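Local coordinates for copper-containing nitrite reductase (Hyphomicrobium denitrificans 1NES1, PDB 6TFO), which probably reduces nitrite to nitric oxide with electrons from cytochrome c, using copper centres held in a three-domain chain, at residues R150-P158 / D292-G300. Residues are numbered along the deposited sequence; the frame is centred on the assembly and turned at random.
Sequences RDPADLPGP and DREFYVMQG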
ATOM      1  N   ARG C 150      33.822 -11.091 -26.476  1.00 47.06           N
ATOM      2  CA  ARG C 150      35.185 -11.591 -26.788  1.00 47.65           C
ATOM      3  C   ARG C 150      35.141 -13.083 -27.138  1.00 48.31           C
ATOM      4  O   ARG C 150      34.709 -13.889 -26.296  1.00 42.92           O
ATOM      5  CB  ARG C 150      36.091 -11.393 -25.578  1.00 48.87           C
ATOM      6  CG  ARG C 150      37.526 -11.865 -25.790  1.00 53.44           C
ATOM      7  CD  ARG C 150      38.283 -10.980 -26.748  1.00 49.39           C
ATOM      8  NE  ARG C 150      38.400  -9.625 -26.236  1.00 48.76           N
ATOM      9  CZ  ARG C 150      38.813  -8.591 -26.950  1.00 47.50           C
ATOM     10  NH1 ARG C 150      39.143  -8.756 -28.217  1.00 48.27           N
ATOM     11  NH2 ARG C 150      38.876  -7.391 -26.407  1.00 48.71           N
ATOM     12  N   ASP C 151      35.592 -13.463 -28.328  1.00 53.15           N
ATOM     13  CA  ASP C 151      35.750 -14.901 -28.651  1.00 56.38           C
ATOM     14  C   ASP C 151      36.747 -15.467 -27.642  1.00 56.09           C
ATOM     15  O   ASP C 151      37.745 -14.817 -27.337  1.00 51.54           O
ATOM     16  CB  ASP C 151      36.167 -15.122 -30.104  1.00 56.84           C
ATOM     17  CG  ASP C 151      35.985 -16.574 -30.492  1.00 63.84           C
ATOM     18  OD1 ASP C 151      36.875 -17.392 -30.157  1.00 62.34           O
ATOM     19  OD2 ASP C 151      34.907 -16.893 -31.035  1.00 64.47           O
ATOM     20  N   PRO C 152      36.516 -16.661 -27.053  1.00 53.27           N
ATOM     21  CA  PRO C 152      37.452 -17.203 -26.062  1.00 54.20           C
ATOM     22  C   PRO C 152      38.799 -17.649 -26.670  1.00 51.24           C
ATOM     23  O   PRO C 152      39.748 -17.820 -25.940  1.00 49.35           O
ATOM     24  CB  PRO C 152      36.653 -18.364 -25.457  1.00 55.57           C
ATOM     25  CG  PRO C 152      35.767 -18.826 -26.591  1.00 57.66           C
ATOM     26  CD  PRO C 152      35.377 -17.551 -27.306  1.00 54.80           C
ATOM     27  N   ALA C 153      38.857 -17.789 -27.995  1.00 51.40           N
ATOM     28  CA  ALA C 153      40.072 -18.121 -28.776  1.00 49.07           C
ATOM     29  C   ALA C 153      40.814 -16.847 -29.179  1.00 43.03           C
ATOM     30  O   ALA C 153      41.893 -16.966 -29.699  1.00 46.66           O
ATOM     31  CB  ALA C 153      39.694 -18.943 -29.985  1.00 50.53           C
ATOM     32  N   ASP C 154      40.260 -15.667 -28.925  1.00 48.35           N
ATOM     33  CA  ASP C 154      40.876 -14.369 -29.310  1.00 48.38           C
ATOM     34  C   ASP C 154      41.868 -13.952 -28.215  1.00 52.73           C
ATOM     35  O   ASP C 154      41.520 -13.070 -27.383  1.00 48.39           O
ATOM     36  CB  ASP C 154      39.790 -13.324 -29.581  1.00 52.74           C
ATOM     37  CG  ASP C 154      40.302 -11.947 -29.965  1.00 52.90           C
ATOM     38  OD1 ASP C 154      41.523 -11.799 -30.197  1.00 52.26           O
ATOM     39  OD2 ASP C 154      39.471 -11.027 -30.007  1.00 52.98           O
ATOM     40  N   LEU C 155      43.063 -14.563 -28.223  1.00 56.09           N
ATOM     41  CA  LEU C 155      44.237 -14.147 -27.406  1.00 53.68           C
ATOM     42  C   LEU C 155      45.534 -14.481 -28.145  1.00 55.26           C
ATOM     43  O   LEU C 155      45.569 -15.401 -28.961  1.00 57.12           O
ATOM     44  CB  LEU C 155      44.195 -14.825 -26.030  1.00 52.46           C
ATOM     45  CG  LEU C 155      44.568 -16.307 -25.974  1.00 53.60           C
ATOM     46  CD1 LEU C 155      44.753 -16.753 -24.528  1.00 54.37           C
ATOM     47  CD2 LEU C 155      43.539 -17.181 -26.692  1.00 54.02           C
ATOM     48  N   PRO C 156      46.629 -13.731 -27.891  1.00 56.99           N
ATOM     49  CA  PRO C 156      47.960 -14.114 -28.365  1.00 59.75           C
ATOM     50  C   PRO C 156      48.397 -15.470 -27.788  1.00 59.42           C
ATOM     51  O   PRO C 156      48.129 -15.711 -26.624  1.00 50.85           O
ATOM     52  CB  PRO C 156      48.909 -13.022 -27.836  1.00 60.11           C
ATOM     53  CG  PRO C 156      48.011 -11.872 -27.435  1.00 62.77           C
ATOM     54  CD  PRO C 156      46.653 -12.475 -27.133  1.00 58.03           C
ATOM     55  N   GLY C 157      49.072 -16.297 -28.598  1.00 60.00           N
ATOM     56  CA  GLY C 157      49.702 -17.560 -28.165  1.00 54.71           C
ATOM     57  C   GLY C 157      50.959 -17.334 -27.330  1.00 52.11           C
ATOM     58  O   GLY C 157      51.353 -16.189 -27.097  1.00 49.17           O
ATOM     59  N   PRO C 158      51.618 -18.418 -26.841  1.00 56.07           N
ATOM     60  CA  PRO C 158      52.854 -18.285 -26.062  1.00 53.12           C
ATOM     61  C   PRO C 158      53.851 -17.364 -26.774  1.00 54.44           C
ATOM     62  O   PRO C 158      53.981 -17.465 -27.987  1.00 51.61           O
ATOM     63  CB  PRO C 158      53.386 -19.721 -25.941  1.00 51.79           C
ATOM     64  CG  PRO C 158      52.150 -20.599 -26.091  1.00 57.66           C
ATOM     65  CD  PRO C 158      51.208 -19.827 -27.004  1.00 57.77           C
ATOM     66  N   ASP C 292      48.331 -27.751 -25.934  1.00 52.70           N
ATOM     67  CA  ASP C 292      47.840 -27.762 -27.339  1.00 55.14           C
ATOM     68  C   ASP C 292      46.984 -26.518 -27.609  1.00 62.78           C
ATOM     69  O   ASP C 292      47.219 -25.870 -28.647  1.00 57.14           O
ATOM     70  CB  ASP C 292      47.098 -29.061 -27.644  1.00 55.18           C
ATOM     71  CG  ASP C 292      48.001 -30.248 -27.427  1.00 56.42           C
ATOM     72  OD1 ASP C 292      49.176 -30.157 -27.823  1.00 62.25           O
ATOM     73  OD2 ASP C 292      47.535 -31.229 -26.843  1.00 74.17           O
ATOM     74  N   ARG C 293      46.049 -26.171 -26.717  1.00 66.83           N
ATOM     75  CA  ARG C 293      45.079 -25.082 -27.006  1.00 58.41           C
ATOM     76  C   ARG C 293      44.800 -24.239 -25.760  1.00 55.64           C
ATOM     77  O   ARG C 293      44.609 -24.807 -24.647  1.00 48.66           O
ATOM     78  CB  ARG C 293      43.790 -25.655 -27.586  1.00 58.53           C
ATOM     79  CG  ARG C 293      43.044 -24.626 -28.414  1.00 56.88           C
ATOM     80  CD  ARG C 293      41.753 -25.215 -28.902  1.00 58.57           C
ATOM     81  NE  ARG C 293      41.958 -26.330 -29.801  1.00 60.27           N
ATOM     82  CZ  ARG C 293      42.264 -26.236 -31.085  1.00 61.28           C
ATOM     83  NH1 ARG C 293      42.401 -27.334 -31.808  1.00 67.65           N
ATOM     84  NH2 ARG C 293      42.435 -25.061 -31.650  1.00 58.42           N
ATOM     85  N   GLU C 294      44.746 -22.921 -25.979  1.00 50.27           N
ATOM     86  CA  GLU C 294      44.495 -21.899 -24.939  1.00 50.46           C
ATOM     87  C   GLU C 294      43.162 -21.172 -25.165  1.00 50.52           C
ATOM     88  O   GLU C 294      42.767 -20.954 -26.343  1.00 52.97           O
ATOM     89  CB  GLU C 294      45.637 -20.898 -24.966  1.00 50.81           C
ATOM     90  CG  GLU C 294      46.980 -21.501 -24.654  1.00 48.20           C
ATOM     91  CD  GLU C 294      48.024 -20.429 -24.410  1.00 44.82           C
ATOM     92  OE1 GLU C 294      48.202 -19.565 -25.308  1.00 46.63           O
ATOM     93  OE2 GLU C 294      48.616 -20.432 -23.303  1.00 43.44           O
ATOM     94  N   PHE C 295      42.525 -20.761 -24.067  1.00 49.65           N
ATOM     95  CA  PHE C 295      41.221 -20.051 -24.062  1.00 48.19           C
ATOM     96  C   PHE C 295      41.233 -18.925 -23.023  1.00 50.01           C
ATOM     97  O   PHE C 295      41.880 -19.062 -21.954  1.00 41.28           O
ATOM     98  CB  PHE C 295      40.085 -21.023 -23.767  1.00 46.22           C
ATOM     99  CG  PHE C 295      39.819 -22.025 -24.854  1.00 45.15           C
ATOM    100  CD1 PHE C 295      39.379 -21.607 -26.097  1.00 46.04           C
ATOM    101  CD2 PHE C 295      39.982 -23.383 -24.634  1.00 49.56           C
ATOM    102  CE1 PHE C 295      39.107 -22.527 -27.102  1.00 45.82           C
ATOM    103  CE2 PHE C 295      39.706 -24.304 -25.639  1.00 51.34           C
ATOM    104  CZ  PHE C 295      39.259 -23.873 -26.867  1.00 46.13           C
ATOM    105  N   TYR C 296      40.482 -17.868 -23.347  1.00 49.27           N
ATOM    106  CA  TYR C 296      40.292 -16.616 -22.572  1.00 47.64           C
ATOM    107  C   TYR C 296      38.826 -16.518 -22.126  1.00 46.97           C
ATOM    108  O   TYR C 296      37.942 -16.354 -22.984  1.00 47.20           O
ATOM    109  CB  TYR C 296      40.669 -15.453 -23.481  1.00 46.45           C
ATOM    110  CG  TYR C 296      40.640 -14.080 -22.872  1.00 43.38           C
ATOM    111  CD1 TYR C 296      40.640 -13.866 -21.505  1.00 42.40           C
ATOM    112  CD2 TYR C 296      40.705 -12.979 -23.700  1.00 38.83           C
ATOM    113  CE1 TYR C 296      40.683 -12.585 -20.985  1.00 41.38           C
ATOM    114  CE2 TYR C 296      40.759 -11.698 -23.197  1.00 39.54           C
ATOM    115  CZ  TYR C 296      40.741 -11.495 -21.836  1.00 41.26           C
ATOM    116  OH  TYR C 296      40.777 -10.210 -21.370  1.00 45.41           O
ATOM    117  N   VAL C 297      38.569 -16.674 -20.828  1.00 44.27           N
ATOM    118  CA  VAL C 297      37.205 -16.595 -20.237  1.00 42.60           C
ATOM    119  C   VAL C 297      37.234 -15.691 -18.993  1.00 46.22           C
ATOM    120  O   VAL C 297      38.112 -15.875 -18.125  1.00 41.94           O
ATOM    121  CB  VAL C 297      36.640 -17.990 -19.926  1.00 42.14           C
ATOM    122  CG1 VAL C 297      35.285 -17.890 -19.243  1.00 41.18           C
ATOM    123  CG2 VAL C 297      36.544 -18.850 -21.180  1.00 41.52           C
ATOM    124  N   MET C 298      36.289 -14.745 -18.915  1.00 45.00           N
ATOM    125  CA  MET C 298      36.104 -13.873 -17.735  1.00 41.82           C
ATOM    126  C   MET C 298      34.618 -13.820 -17.355  1.00 45.11           C
ATOM    127  O   MET C 298      33.756 -13.786 -18.258  1.00 41.39           O
ATOM    128  CB  MET C 298      36.646 -12.465 -17.991  1.00 41.71           C
ATOM    129  CG  MET C 298      38.151 -12.425 -18.074  1.00 40.22           C
ATOM    130  SD  MET C 298      38.851 -10.786 -17.745  1.00 40.66           S
ATOM    131  CE  MET C 298      39.031 -10.816 -15.963  1.00 40.38           C
ATOM    132  N   GLN C 299      34.340 -13.866 -16.047  1.00 43.33           N
ATOM    133  CA  GLN C 299      32.968 -13.859 -15.480  1.00 42.02           C
ATOM    134  C   GLN C 299      32.715 -12.477 -14.895  1.00 40.42           C
ATOM    135  O   GLN C 299      33.604 -11.924 -14.224  1.00 42.25           O
ATOM    136  CB  GLN C 299      32.801 -14.956 -14.423  1.00 42.88           C
ATOM    137  CG  GLN C 299      31.510 -14.883 -13.636  1.00 39.14           C
ATOM    138  CD  GLN C 299      31.405 -16.042 -12.685  1.00 40.93           C
ATOM    139  OE1 GLN C 299      31.803 -17.165 -13.007  1.00 40.48           O
ATOM    140  NE2 GLN C 299      30.872 -15.764 -11.502  1.00 38.30           N
ATOM    141  N   GLY C 300      31.515 -11.960 -15.118  1.00 43.83           N
ATOM    142  CA  GLY C 300      31.072 -10.721 -14.460  1.00 44.58           C
ATOM    143  C   GLY C 300      29.574 -10.685 -14.304  1.00 42.82           C
ATOM    144  O   GLY C 300      28.882 -11.611 -14.803  1.00 34.49           O
TER
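P152 meets Y296 backbone to backbone: Y296 N donates to P152 O (2.7 Å), lying in the carbonyl plane on a lone pair. The same oxygen lies near the plane of the F295 ring, at its edge, and takes a CA-H...O contact from F295 CA (3.3 Å); P152 CA returns one to Y296 O. P152 CB lies against F295 CD1 and V297 CG2. The Y296 side chain leaves the strand toward the loop, chi1 -176° turning its CG away from the backbone N, which brings the ring beside R150 and D154. D154 O lies at the ring edge, 3.8 Å from Y296 CD2; R150 CG comes obliquely to the same CD2 (4.0 Å), guanidinium and ring planes 17° apart. L155 CD2 approaches E294 O, and P158 CD reaches E294 OE1 (3.5 Å), an oxygen also salt-bridged to R201.

A type I turn, D151 to D154, presents P152 O; inside it, D151 OD1 accepts from A153 N, an Asx turn. R150, bent at chi2 and chi3, sets NH1 on D154 OD2 (2.9 Å), which it meets from above the carboxylate plane, while NE hydrogen-bonds to P196 O. Replacing R150 by an alanine would probably leave D154 without its salt-bridge partner and open a gap beside the Y296 ring.

Y296 OH hydrogen-bonds to G197 O. Segment 150-158, between strands 128-134 and 166-181, packs against strand 293-302, which runs between 328-331 and 351-360 in the last cupredoxin-like domain.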